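Local coordinates for protein uronate isomerase (Caulobacter crescentus, PDB 2Q01) that catalyses the interconversion of D-glucuronate with D-fructuronate and of D-galacturonate with D-tagaturonate, in the pentose and glucuronate interconversion pathway, at residues T195-D200 with L237-F242; H41-P46 with A169-P174; S23-L28 with F439-V444; R13-D18 with A432-S437; F55-D60 with D140-I145. All coordinates share one frame; numbering follows the deposited sequence. Where two conformers were deposited one is given.

Contact 1 (T195-D200 with L237-F242); sequences TAYRPD and LRRQAF
The ring of Y197 receives R239 over one face and F242 at its edge. R239 CG stands almost on the ring normal, 3.5 Å from the Y197 centroid and 7° off the perpendicular, a CH-pi contact made by the aliphatic part of the arginine. The second flat group is turned nearly upright to the first: the planes of Y197 and F242 stand at 85°, their centroids 5.0 Å apart. In this T-shaped (edge-to-face) pair the edge of Y197, with CD1 leading, points at the middle of the F242 face. At the rim of F242, close to its plane, A196 O lies 3.4 Å from F242 CE2, and T195 OG1 approaches obliquely. CG of Y197 lies opposite its backbone N (chi1 -170°), which carries the ring from the loop after strand 192-194 onto helix 228-244. The polar ends are held outside the contact: Y197 OH bonds H235 ND1, and the guanidinium of R239 forms a salt bridge with D302. No hydrogen bond joins the two segments. The barrel strand end is therefore tied to an outer helix by dispersion and weak aromatic electrostatics, while the bonds to H235 and D302 probably fix the orientation of Y197 and R239.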
# COMPACT_ATOMS: atom_id res chain seq x y z
N THR B 195 -10.79 -13.40 30.70
CA THR B 195 -9.68 -14.04 30.00
C THR B 195 -9.99 -14.28 28.52
O THR B 195 -11.10 -14.02 28.06
CB THR B 195 -9.26 -15.35 30.72
OG1 THR B 195 -8.17 -15.96 30.02
CG2 THR B 195 -10.43 -16.33 30.81
N ALA B 196 -8.98 -14.75 27.78
CA ALA B 196 -9.15 -15.15 26.39
C ALA B 196 -8.36 -16.44 26.16
O ALA B 196 -7.28 -16.61 26.72
CB ALA B 196 -8.68 -14.06 25.45
N TYR B 197 -8.92 -17.33 25.34
CA TYR B 197 -8.33 -18.65 25.08
C TYR B 197 -7.30 -18.61 23.95
O TYR B 197 -7.66 -18.44 22.79
CB TYR B 197 -9.45 -19.63 24.73
CG TYR B 197 -9.04 -21.09 24.67
CD1 TYR B 197 -8.90 -21.84 25.83
CD2 TYR B 197 -8.85 -21.73 23.44
CE1 TYR B 197 -8.56 -23.17 25.79
CE2 TYR B 197 -8.50 -23.07 23.39
CZ TYR B 197 -8.36 -23.79 24.57
OH TYR B 197 -8.01 -25.11 24.56
N ARG B 198 -6.03 -18.79 24.29
CA ARG B 198 -4.96 -18.75 23.29
C ARG B 198 -4.17 -20.06 23.23
O ARG B 198 -3.15 -20.20 23.90
CB ARG B 198 -4.01 -17.59 23.58
CG ARG B 198 -3.14 -17.19 22.40
CD ARG B 198 -1.86 -16.53 22.85
NE ARG B 198 -1.05 -16.11 21.71
CZ ARG B 198 -1.02 -14.87 21.21
NH1 ARG B 198 -1.76 -13.91 21.74
NH2 ARG B 198 -0.25 -14.61 20.17
N PRO B 199 -4.64 -21.03 22.41
CA PRO B 199 -4.08 -22.38 22.39
C PRO B 199 -2.76 -22.57 21.63
O PRO B 199 -2.32 -23.70 21.47
CB PRO B 199 -5.19 -23.20 21.76
CG PRO B 199 -5.89 -22.26 20.86
CD PRO B 199 -5.75 -20.88 21.45
N ASP B 200 -2.14 -21.47 21.20
CA ASP B 200 -0.94 -21.46 20.34
C ASP B 200 0.18 -22.42 20.71
O ASP B 200 0.79 -23.03 19.82
CB ASP B 200 -0.36 -20.04 20.27
CG ASP B 200 -1.24 -19.07 19.50
OD1 ASP B 200 -2.34 -19.47 19.03
OD2 ASP B 200 -0.84 -17.90 19.38
N LEU B 237 -12.84 -28.99 27.24
CA LEU B 237 -12.88 -28.83 28.69
C LEU B 237 -12.17 -27.56 29.17
O LEU B 237 -12.61 -26.92 30.12
CB LEU B 237 -12.30 -30.06 29.39
CG LEU B 237 -13.06 -31.39 29.32
CD1 LEU B 237 -12.34 -32.43 30.16
CD2 LEU B 237 -14.52 -31.27 29.74
N ARG B 238 -11.07 -27.21 28.51
CA ARG B 238 -10.33 -26.00 28.86
C ARG B 238 -11.04 -24.74 28.40
O ARG B 238 -11.07 -23.75 29.12
CB ARG B 238 -8.89 -26.04 28.34
CG ARG B 238 -7.98 -27.00 29.10
CD ARG B 238 -8.06 -26.78 30.59
NE ARG B 238 -7.30 -25.62 31.02
CZ ARG B 238 -7.50 -24.97 32.16
NH1 ARG B 238 -6.74 -23.92 32.47
NH2 ARG B 238 -8.45 -25.36 32.99
N ARG B 239 -11.65 -24.80 27.22
CA ARG B 239 -12.47 -23.70 26.73
C ARG B 239 -13.64 -23.41 27.65
O ARG B 239 -13.94 -22.25 27.92
CB ARG B 239 -12.96 -23.98 25.31
CG ARG B 239 -11.94 -23.62 24.25
CD ARG B 239 -12.25 -24.30 22.93
NE ARG B 239 -13.42 -23.71 22.27
CZ ARG B 239 -13.35 -22.86 21.25
NH1 ARG B 239 -12.17 -22.50 20.76
NH2 ARG B 239 -14.46 -22.38 20.72
N GLN B 240 -14.29 -24.47 28.14
CA GLN B 240 -15.38 -24.37 29.10
C GLN B 240 -14.94 -23.67 30.39
O GLN B 240 -15.66 -22.82 30.91
CB GLN B 240 -15.96 -25.75 29.42
CG GLN B 240 -17.30 -25.72 30.16
CD GLN B 240 -18.31 -24.78 29.51
OE1 GLN B 240 -18.66 -24.94 28.33
NE2 GLN B 240 -18.78 -23.80 30.27
N ALA B 241 -13.76 -24.04 30.88
CA ALA B 241 -13.15 -23.42 32.06
C ALA B 241 -12.87 -21.93 31.86
O ALA B 241 -12.95 -21.15 32.81
CB ALA B 241 -11.86 -24.14 32.43
N PHE B 242 -12.54 -21.54 30.63
CA PHE B 242 -12.30 -20.14 30.29
C PHE B 242 -13.60 -19.35 30.24
O PHE B 242 -13.66 -18.22 30.74
CB PHE B 242 -11.55 -20.03 28.95
CG PHE B 242 -10.06 -20.16 29.06
CD1 PHE B 242 -9.46 -21.36 29.47
CD2 PHE B 242 -9.23 -19.10 28.73
CE1 PHE B 242 -8.08 -21.48 29.56
CE2 PHE B 242 -7.84 -19.21 28.81
CZ PHE B 242 -7.27 -20.40 29.23

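Contact 2 (H41-P46 with A169-P174); sequences HGHTDP and ATTEGP
G42 O and T171 OG1 join two loops at the carboxyl ends of neighbouring parallel strands, 37-39 and 165-169, of a TIM barrel of the metallo-dependent hydrolase superfamily. H41 and H43 belong to the HxH motif that, in this superfamily, follows the first barrel strand and commonly contributes metal ligands. The direct hydrogen bond runs from T171 OG1 to G42 O at 2.8 Å, with the donor tilted 30° from the carbonyl plane. The same hydroxyl lies over one face of the H43 ring, toward its rim, and obliquely to the H41 ring, so one threonine reaches both histidines. Two waters extend the polar contact. One accepts from T44 N and donates to A169 O, at 2.6 Å; the other accepts from T171 N at 3.2 Å and can donate to T44 O at 3.1 Å, though other acceptors compete. Van der Waals packing centres on the T170 methyl, with CG2 3.4 Å from T44 O, beside T44 OG1 and against P46 CD. Around the histidines, H309 stacks on H41, whose NE2 has a weak hydrogen bond to D251. Within 169-174, T170 OG1 donates to E172 OE1 at 2.7 Å, meeting that oxygen from above the carboxylate plane, 38° out of it.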
# COMPACT_ATOMS: atom_id res chain seq x y z
N HIS B 41 -9.31 -7.40 24.19
CA HIS B 41 -8.11 -8.19 23.94
C HIS B 41 -6.85 -7.48 24.43
O HIS B 41 -6.54 -6.37 23.98
CB HIS B 41 -7.97 -8.53 22.45
CG HIS B 41 -6.80 -9.43 22.15
ND1 HIS B 41 -5.69 -8.99 21.46
CD2 HIS B 41 -6.56 -10.72 22.47
CE1 HIS B 41 -4.83 -9.99 21.35
NE2 HIS B 41 -5.33 -11.05 21.96
N GLY B 42 -6.13 -8.12 25.34
CA GLY B 42 -4.91 -7.55 25.90
C GLY B 42 -4.05 -8.52 26.69
O GLY B 42 -4.40 -9.69 26.85
N HIS B 43 -2.92 -8.01 27.19
CA HIS B 43 -1.90 -8.85 27.82
C HIS B 43 -1.46 -8.39 29.21
O HIS B 43 -0.29 -8.56 29.58
CB HIS B 43 -0.68 -8.98 26.90
CG HIS B 43 -0.99 -9.63 25.59
ND1 HIS B 43 -0.97 -10.99 25.40
CD2 HIS B 43 -1.36 -9.09 24.40
CE1 HIS B 43 -1.29 -11.27 24.15
NE2 HIS B 43 -1.53 -10.14 23.52
N THR B 44 -2.38 -7.82 29.99
CA THR B 44 -2.08 -7.46 31.37
C THR B 44 -2.08 -8.72 32.25
O THR B 44 -2.70 -9.73 31.89
CB THR B 44 -3.07 -6.40 31.95
OG1 THR B 44 -4.39 -6.95 32.02
CG2 THR B 44 -3.08 -5.12 31.11
N ASP B 45 -1.37 -8.66 33.37
CA ASP B 45 -1.25 -9.78 34.29
C ASP B 45 -2.45 -9.76 35.23
O ASP B 45 -2.65 -8.78 35.94
CB ASP B 45 0.06 -9.66 35.08
CG ASP B 45 0.49 -10.96 35.74
OD1 ASP B 45 1.69 -11.06 36.06
OD2 ASP B 45 -0.33 -11.88 35.95
N PRO B 46 -3.27 -10.84 35.23
CA PRO B 46 -4.42 -10.98 36.14
C PRO B 46 -4.06 -11.01 37.63
O PRO B 46 -4.90 -10.70 38.47
CB PRO B 46 -5.02 -12.32 35.74
CG PRO B 46 -3.91 -13.07 35.08
CD PRO B 46 -3.15 -12.01 34.34
N ALA B 169 -9.81 -7.75 29.32
CA ALA B 169 -9.49 -9.15 29.05
C ALA B 169 -7.98 -9.39 29.07
O ALA B 169 -7.21 -8.61 28.52
CB ALA B 169 -10.09 -9.61 27.72
N THR B 170 -7.58 -10.48 29.72
CA THR B 170 -6.20 -10.94 29.68
C THR B 170 -6.11 -12.17 28.75
O THR B 170 -7.13 -12.63 28.24
CB THR B 170 -5.68 -11.28 31.10
OG1 THR B 170 -6.26 -12.50 31.55
CG2 THR B 170 -6.05 -10.17 32.08
N THR B 171 -4.91 -12.68 28.52
CA THR B 171 -4.72 -13.77 27.55
C THR B 171 -3.91 -14.94 28.13
O THR B 171 -2.73 -14.79 28.47
CB THR B 171 -4.08 -13.24 26.24
OG1 THR B 171 -4.87 -12.17 25.72
CG2 THR B 171 -3.99 -14.33 25.20
N GLU B 172 -4.56 -16.10 28.26
CA GLU B 172 -3.93 -17.31 28.81
C GLU B 172 -4.07 -18.49 27.87
O GLU B 172 -5.00 -18.56 27.07
CB GLU B 172 -4.51 -17.71 30.18
CG GLU B 172 -5.18 -16.61 31.01
CD GLU B 172 -4.22 -15.61 31.63
OE1 GLU B 172 -4.35 -14.42 31.31
OE2 GLU B 172 -3.36 -16.01 32.45
N GLY B 173 -3.13 -19.43 27.95
CA GLY B 173 -3.22 -20.69 27.23
C GLY B 173 -3.95 -21.75 28.03
O GLY B 173 -4.18 -21.57 29.23
N PRO B 174 -4.31 -22.88 27.39
CA PRO B 174 -5.03 -24.00 28.02
C PRO B 174 -4.19 -24.74 29.05
O PRO B 174 -4.74 -25.46 29.90
CB PRO B 174 -5.33 -24.94 26.85
CG PRO B 174 -4.98 -24.20 25.62
CD PRO B 174 -4.00 -23.15 25.98
O HOH W 1 -5.35 -7.05 29.46
O HOH W 2 -2.17 -12.26 30.21

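Contact 3 (S23-L28 with F439-V444); sequences SYARGL and FLARMV
Y24 lays its ring against V444, presenting a face to the methyl CG1. That carbon sits 3.6 Å from the centroid of the Y24 ring, only 10° off the normal, in a CH-pi contact centred on the ring. V444 turns CG1 anti to its backbone N (chi1 177°), directing this methyl rather than CG2 at the tyrosine. One turn back along helix 425-445, A441 points its CB at helix 19-30, reaching A25 N at 3.4 Å and A25 CB at 3.8 Å. The two short segments run in roughly opposing directions but steeply inclined, their axes 8.1 Å apart at closest and 129° between their N-to-C directions. The small side chains of A25 and A441, with CA atoms 5.0 Å apart, are consistent with this close helix-helix approach. L28 crosses L440 at about a right angle, its CD1 meeting L440 CB at 3.7 Å. Helix 451-469 adds further cover, with L451 beside Y24, E455 beside L28 and A454 beside V444. Behind the interface, R442 forms a salt bridge with E394 of the second subunit.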
# COMPACT_ATOMS: atom_id res chain seq x y z
N SER B 23 -13.50 21.20 14.38
CA SER B 23 -14.61 21.50 15.26
C SER B 23 -15.70 20.44 15.24
O SER B 23 -16.38 20.24 16.25
CB SER B 23 -15.20 22.87 14.95
OG SER B 23 -15.97 23.31 16.06
N TYR B 24 -15.87 19.76 14.10
CA TYR B 24 -16.74 18.58 14.04
C TYR B 24 -16.12 17.46 14.88
O TYR B 24 -16.80 16.80 15.66
CB TYR B 24 -16.93 18.08 12.60
CG TYR B 24 -17.93 18.83 11.74
CD1 TYR B 24 -17.57 19.28 10.47
CD2 TYR B 24 -19.25 19.05 12.16
CE1 TYR B 24 -18.47 19.96 9.66
CE2 TYR B 24 -20.16 19.72 11.35
CZ TYR B 24 -19.76 20.17 10.09
OH TYR B 24 -20.63 20.84 9.26
N ALA B 25 -14.80 17.28 14.71
CA ALA B 25 -14.02 16.28 15.44
C ALA B 25 -14.12 16.45 16.94
O ALA B 25 -14.44 15.50 17.66
CB ALA B 25 -12.55 16.33 14.99
N ARG B 26 -13.88 17.68 17.40
CA ARG B 26 -14.00 18.07 18.80
C ARG B 26 -15.37 17.74 19.39
O ARG B 26 -15.47 17.25 20.52
CB ARG B 26 -13.71 19.57 18.93
CG ARG B 26 -13.64 20.09 20.35
CD ARG B 26 -13.59 21.60 20.39
NE ARG B 26 -12.33 22.15 19.89
CZ ARG B 26 -12.20 22.92 18.82
NH1 ARG B 26 -11.00 23.36 18.46
NH2 ARG B 26 -13.26 23.25 18.09
N GLY B 27 -16.41 17.99 18.60
CA GLY B 27 -17.79 17.72 19.01
C GLY B 27 -18.13 16.25 19.12
O GLY B 27 -18.86 15.84 20.02
N LEU B 28 -17.60 15.45 18.19
CA LEU B 28 -17.83 14.01 18.18
C LEU B 28 -17.08 13.32 19.31
O LEU B 28 -17.57 12.37 19.91
CB LEU B 28 -17.44 13.40 16.83
CG LEU B 28 -18.28 13.79 15.61
CD1 LEU B 28 -17.61 13.34 14.35
CD2 LEU B 28 -19.69 13.23 15.68
N PHE B 439 -11.65 11.16 11.60
CA PHE B 439 -12.05 10.51 10.35
C PHE B 439 -13.51 10.77 10.00
O PHE B 439 -13.82 11.13 8.86
CB PHE B 439 -11.77 9.00 10.40
CG PHE B 439 -12.29 8.25 9.20
CD1 PHE B 439 -11.66 8.38 7.97
CD2 PHE B 439 -13.41 7.43 9.31
CE1 PHE B 439 -12.13 7.70 6.84
CE2 PHE B 439 -13.90 6.74 8.20
CZ PHE B 439 -13.26 6.88 6.96
N LEU B 440 -14.39 10.58 10.98
CA LEU B 440 -15.81 10.91 10.85
C LEU B 440 -16.05 12.39 10.53
O LEU B 440 -16.91 12.72 9.71
CB LEU B 440 -16.54 10.53 12.13
CG LEU B 440 -17.32 9.21 12.25
CD1 LEU B 440 -16.90 8.17 11.24
CD2 LEU B 440 -17.20 8.66 13.67
N ALA B 441 -15.27 13.27 11.17
CA ALA B 441 -15.32 14.72 10.92
C ALA B 441 -15.00 15.09 9.49
O ALA B 441 -15.59 16.03 8.95
CB ALA B 441 -14.38 15.42 11.84
N ARG B 442 -14.06 14.37 8.88
CA ARG B 442 -13.71 14.60 7.47
C ARG B 442 -14.83 14.12 6.55
O ARG B 442 -15.02 14.68 5.47
CB ARG B 442 -12.40 13.92 7.11
CG ARG B 442 -11.54 14.74 6.17
CD ARG B 442 -11.13 13.97 4.93
NE ARG B 442 -10.39 12.75 5.22
CZ ARG B 442 -10.21 11.75 4.36
NH1 ARG B 442 -10.74 11.82 3.14
NH2 ARG B 442 -9.52 10.68 4.72
N MET B 443 -15.55 13.08 6.97
CA MET B 443 -16.71 12.60 6.22
C MET B 443 -17.82 13.63 6.26
O MET B 443 -18.50 13.84 5.26
CB MET B 443 -17.23 11.25 6.74
CG MET B 443 -16.22 10.10 6.73
SD MET B 443 -15.43 9.82 5.14
CE MET B 443 -16.64 8.76 4.36
N VAL B 444 -18.01 14.26 7.42
CA VAL B 444 -19.03 15.30 7.59
C VAL B 444 -18.66 16.60 6.86
O VAL B 444 -19.50 17.18 6.18
CB VAL B 444 -19.33 15.56 9.08
CG1 VAL B 444 -20.34 16.70 9.24
CG2 VAL B 444 -19.88 14.31 9.73

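Contact 4 (R13-D18 with A432-S437); sequences RLFPSD and ARRVDS
R434 has the most surface buried here, its side chain rising from helix 425-445 into the loop 13-18. Its chain is extended from CG to NE, and NH2 donates to R13 O at 3.0 Å, on a lone pair in the carbonyl plane, with an N-H...O angle of 148°. F15, next in buried area, has its ring plane 29° from the guanidinium of R434, and F15 CE2 lies 3.5 Å from R434 NH2. R13 O lies above the centre of one face of F15, 3.9 Å from the plane, while R434 O lies in the ring plane at the CE1 edge and S437 CB is 4.1 Å from F15 CE1. L14 sets its CD1 across the aliphatic part of R434, 3.9 Å from CD. R13 reaches back over the same arginine, the two guanidinium planes 31° apart and R434 NH1 above one face of R13. The closeness of the two positive groups is probably eased by D430, which forms salt bridges with both, while E11 O and H10 O take further N-H groups of R434 and R13 respectively. The loop also touches the third subunit, where R448 of that subunit packs on L14. The arrangement is that of an N-terminal arm anchored on a late helix by buried arginines, beside a subunit interface.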
# COMPACT_ATOMS: atom_id res chain seq x y z
N ARG B 13 -5.37 17.65 20.25
CA ARG B 13 -4.39 16.73 19.67
C ARG B 13 -5.07 15.68 18.79
O ARG B 13 -6.19 15.25 19.07
CB ARG B 13 -3.56 16.06 20.77
CG ARG B 13 -4.39 15.31 21.79
CD ARG B 13 -3.55 14.74 22.91
NE ARG B 13 -4.38 14.05 23.90
CZ ARG B 13 -5.01 14.65 24.91
NH1 ARG B 13 -4.91 15.96 25.09
NH2 ARG B 13 -5.73 13.93 25.76
N LEU B 14 -4.39 15.31 17.70
CA LEU B 14 -4.85 14.28 16.75
C LEU B 14 -6.04 14.66 15.84
O LEU B 14 -6.38 13.92 14.91
CB LEU B 14 -5.09 12.91 17.44
CG LEU B 14 -4.00 12.38 18.40
CD1 LEU B 14 -4.50 11.19 19.18
CD2 LEU B 14 -2.72 12.04 17.68
N PHE B 15 -6.65 15.82 16.09
CA PHE B 15 -7.69 16.36 15.21
C PHE B 15 -7.01 17.07 14.05
O PHE B 15 -5.91 17.61 14.23
CB PHE B 15 -8.60 17.34 15.96
CG PHE B 15 -9.33 16.74 17.14
CD1 PHE B 15 -9.73 15.40 17.13
CD2 PHE B 15 -9.63 17.53 18.24
CE1 PHE B 15 -10.40 14.85 18.22
CE2 PHE B 15 -10.30 16.99 19.35
CZ PHE B 15 -10.69 15.65 19.34
N PRO B 16 -7.65 17.09 12.86
CA PRO B 16 -7.04 17.76 11.71
C PRO B 16 -6.90 19.26 11.95
O PRO B 16 -7.62 19.82 12.79
CB PRO B 16 -8.05 17.52 10.58
CG PRO B 16 -8.87 16.37 11.04
CD PRO B 16 -8.96 16.51 12.51
N SER B 17 -5.98 19.91 11.25
CA SER B 17 -5.74 21.34 11.47
C SER B 17 -6.84 22.23 10.90
O SER B 17 -7.12 23.30 11.45
CB SER B 17 -4.38 21.75 10.91
OG SER B 17 -4.07 23.08 11.29
N ASP B 18 -7.45 21.78 9.80
CA ASP B 18 -8.58 22.46 9.18
C ASP B 18 -9.71 22.70 10.17
O ASP B 18 -10.32 21.74 10.65
CB ASP B 18 -9.11 21.66 8.00
CG ASP B 18 -10.32 22.31 7.35
OD1 ASP B 18 -10.13 23.25 6.55
OD2 ASP B 18 -11.46 21.88 7.66
N ALA B 432 -7.51 6.32 20.06
CA ALA B 432 -8.53 5.66 19.24
C ALA B 432 -9.74 6.55 19.02
O ALA B 432 -10.25 6.67 17.91
CB ALA B 432 -8.96 4.36 19.87
N ARG B 433 -10.20 7.18 20.10
CA ARG B 433 -11.38 8.04 20.08
C ARG B 433 -11.19 9.34 19.29
O ARG B 433 -12.11 9.78 18.60
CB ARG B 433 -11.84 8.31 21.51
CG ARG B 433 -12.39 7.06 22.18
CD ARG B 433 -12.50 7.18 23.69
NE ARG B 433 -12.98 5.91 24.25
CZ ARG B 433 -13.47 5.74 25.47
NH1 ARG B 433 -13.56 6.76 26.32
NH2 ARG B 433 -13.89 4.54 25.84
N ARG B 434 -10.00 9.93 19.36
CA ARG B 434 -9.68 11.17 18.62
C ARG B 434 -9.51 10.94 17.13
O ARG B 434 -9.97 11.77 16.33
CB ARG B 434 -8.42 11.82 19.17
CG ARG B 434 -8.59 12.35 20.57
CD ARG B 434 -7.33 12.97 21.12
NE ARG B 434 -7.63 13.57 22.41
CZ ARG B 434 -7.89 14.86 22.59
NH1 ARG B 434 -8.18 15.30 23.80
NH2 ARG B 434 -7.85 15.71 21.56
N VAL B 435 -8.85 9.85 16.77
CA VAL B 435 -8.62 9.49 15.36
C VAL B 435 -9.92 9.11 14.66
O VAL B 435 -10.17 9.54 13.53
CB VAL B 435 -7.54 8.38 15.21
CG1 VAL B 435 -7.47 7.86 13.78
CG2 VAL B 435 -6.19 8.91 15.63
N ASP B 436 -10.76 8.33 15.35
CA ASP B 436 -12.11 8.01 14.87
C ASP B 436 -12.96 9.27 14.72
O ASP B 436 -13.74 9.39 13.77
CB ASP B 436 -12.82 7.02 15.80
CG ASP B 436 -12.28 5.59 15.66
OD1 ASP B 436 -12.79 4.72 16.40
OD2 ASP B 436 -11.37 5.34 14.84
N SER B 437 -12.82 10.20 15.67
CA SER B 437 -13.50 11.50 15.60
C SER B 437 -13.02 12.32 14.42
O SER B 437 -13.83 12.91 13.72
CB SER B 437 -13.31 12.29 16.89
OG SER B 437 -13.99 11.65 17.95

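Contact 5 (F55-D60 with D140-I145); sequences FQDATD and DYFDRI
F142 holds CG anti to its backbone N (chi1 -174°), which swings the ring out from helix 138-149 toward A58 in the region 58-63. I145, one turn further on, likewise has CG2 anti to its N, so that this methyl comes nearest to the same alanine, with CD1 a little farther off. Between them the two side chains receive the methyl of A58: its CB lies 3.7 Å from F142 CD2 and 3.8 Å from I145 CG2, approaching the phenyl ring obliquely. The outer part of the ring meets polar neighbours. T59 OG1 comes to the edge of F142, near its plane, 3.7 Å from CE2, while its own hydrogen bond goes to P96 O, so the hydroxyl is already satisfied where it borders the aromatic edge. D57 OD1 stands at the longer distance of 4.2 Å from F142 CZ, its carboxylate plane inclined 39° to the ring. No hydrogen bond crosses between the segments, and the association rests on apolar contact about a single small residue. W100 of helix 96-105 also packs on A58 and T59, and L62 and F127 pack on I145. The packing is of a methyl set between two side chains of a neighbouring helix, here joining the region 58-63 to helix 138-149 in the helical segment inserted between barrel strands 37-39 and 165-169.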
# COMPACT_ATOMS: atom_id res chain seq x y z
N PHE B 55 2.98 -1.53 42.30
CA PHE B 55 4.15 -1.54 41.43
C PHE B 55 5.32 -0.86 42.15
O PHE B 55 5.11 -0.09 43.10
CB PHE B 55 3.84 -0.83 40.10
CG PHE B 55 2.62 -1.37 39.39
CD1 PHE B 55 2.70 -2.55 38.64
CD2 PHE B 55 1.40 -0.70 39.46
CE1 PHE B 55 1.58 -3.05 37.97
CE2 PHE B 55 0.27 -1.20 38.80
CZ PHE B 55 0.36 -2.37 38.05
N GLN B 56 6.54 -1.13 41.71
CA GLN B 56 7.71 -0.67 42.46
C GLN B 56 8.47 0.53 41.88
O GLN B 56 8.74 1.49 42.60
CB GLN B 56 8.67 -1.83 42.79
CG GLN B 56 8.92 -2.81 41.64
CD GLN B 56 10.00 -3.82 41.97
OE1 GLN B 56 9.72 -5.00 42.18
NE2 GLN B 56 11.25 -3.36 42.01
N ASP B 57 8.81 0.48 40.59
CA ASP B 57 9.66 1.49 39.96
C ASP B 57 9.00 2.16 38.77
O ASP B 57 8.03 1.64 38.21
CB ASP B 57 10.97 0.84 39.46
CG ASP B 57 11.87 0.36 40.59
OD1 ASP B 57 11.82 0.94 41.70
OD2 ASP B 57 12.64 -0.59 40.35
N ALA B 58 9.54 3.30 38.37
CA ALA B 58 9.22 3.92 37.09
C ALA B 58 9.77 3.04 35.96
O ALA B 58 9.17 2.95 34.89
CB ALA B 58 9.83 5.30 37.01
N THR B 59 10.90 2.40 36.22
CA THR B 59 11.54 1.49 35.28
C THR B 59 10.75 0.18 35.14
O THR B 59 10.45 -0.25 34.02
CB THR B 59 13.00 1.23 35.68
OG1 THR B 59 13.71 2.47 35.64
CG2 THR B 59 13.68 0.24 34.74
N ASP B 60 10.39 -0.43 36.26
CA ASP B 60 9.66 -1.70 36.27
C ASP B 60 8.24 -1.63 35.70
O ASP B 60 7.70 -2.64 35.28
CB ASP B 60 9.64 -2.31 37.67
CG ASP B 60 10.68 -3.40 37.83
OD1 ASP B 60 10.28 -4.55 38.13
OD2 ASP B 60 11.88 -3.12 37.64
N ASP B 140 14.05 13.61 38.85
CA ASP B 140 12.82 14.17 39.39
C ASP B 140 11.62 13.32 38.96
O ASP B 140 10.76 13.03 39.78
CB ASP B 140 12.64 15.62 38.95
CG ASP B 140 11.38 16.26 39.53
OD1 ASP B 140 11.21 16.23 40.77
OD2 ASP B 140 10.57 16.80 38.75
N TYR B 141 11.60 12.91 37.69
CA TYR B 141 10.58 11.99 37.17
C TYR B 141 10.57 10.65 37.88
O TYR B 141 9.51 10.15 38.25
CB TYR B 141 10.79 11.74 35.67
CG TYR B 141 9.89 12.52 34.75
CD1 TYR B 141 10.20 13.82 34.36
CD2 TYR B 141 8.73 11.93 34.23
CE1 TYR B 141 9.37 14.53 33.49
CE2 TYR B 141 7.90 12.63 33.36
CZ TYR B 141 8.23 13.93 32.99
OH TYR B 141 7.41 14.62 32.13
N PHE B 142 11.76 10.07 38.09
CA PHE B 142 11.89 8.73 38.66
C PHE B 142 11.25 8.62 40.04
O PHE B 142 10.31 7.86 40.22
CB PHE B 142 13.35 8.27 38.72
CG PHE B 142 13.52 6.85 39.18
CD1 PHE B 142 13.86 6.56 40.49
CD2 PHE B 142 13.31 5.79 38.30
CE1 PHE B 142 14.00 5.23 40.92
CE2 PHE B 142 13.45 4.47 38.71
CZ PHE B 142 13.79 4.19 40.03
N ASP B 143 11.76 9.40 40.99
CA ASP B 143 11.32 9.28 42.38
C ASP B 143 9.93 9.86 42.66
O ASP B 143 9.30 9.48 43.64
CB ASP B 143 12.37 9.79 43.37
CG ASP B 143 12.99 11.11 42.96
OD1 ASP B 143 14.23 11.23 43.07
OD2 ASP B 143 12.26 12.02 42.53
N ARG B 144 9.44 10.75 41.79
CA ARG B 144 8.06 11.22 41.90
C ARG B 144 7.03 10.19 41.42
O ARG B 144 5.92 10.13 41.95
CB ARG B 144 7.84 12.56 41.20
CG ARG B 144 8.29 13.76 42.03
CD ARG B 144 7.28 14.89 41.94
NE ARG B 144 7.38 15.66 40.70
CZ ARG B 144 6.37 16.29 40.12
NH1 ARG B 144 6.56 16.97 38.99
NH2 ARG B 144 5.15 16.25 40.65
N ILE B 145 7.40 9.40 40.41
CA ILE B 145 6.59 8.26 39.97
C ILE B 145 6.64 7.15 41.01
O ILE B 145 5.61 6.60 41.40
CB ILE B 145 7.04 7.74 38.58
CG1 ILE B 145 6.66 8.73 37.47
CG2 ILE B 145 6.42 6.37 38.27
CD1 ILE B 145 7.37 8.48 36.13

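Contacts 1 and 2 form one continuous block at the strand ends of the barrel: their centres are about 10 Å apart, R238 NE reaches P174 O at 2.8 Å and R198 N reaches E172 O at 3.0 Å. The centre of contact 2, with its histidines, lies about 9 Å from the centre of the chain and probably borders the active site. Contacts 3 and 4 are a second block, sharing helix 425-445 with centres about 8 Å apart and touching where A25 CB meets F15 CD1 at 3.7 Å; both lie near other subunits. Contact 5 stands apart in the helical region, its nearest atoms about 7 Å from contact 2. Contacts 1 and 3, with centres about 40 Å apart, flank the chain's centre.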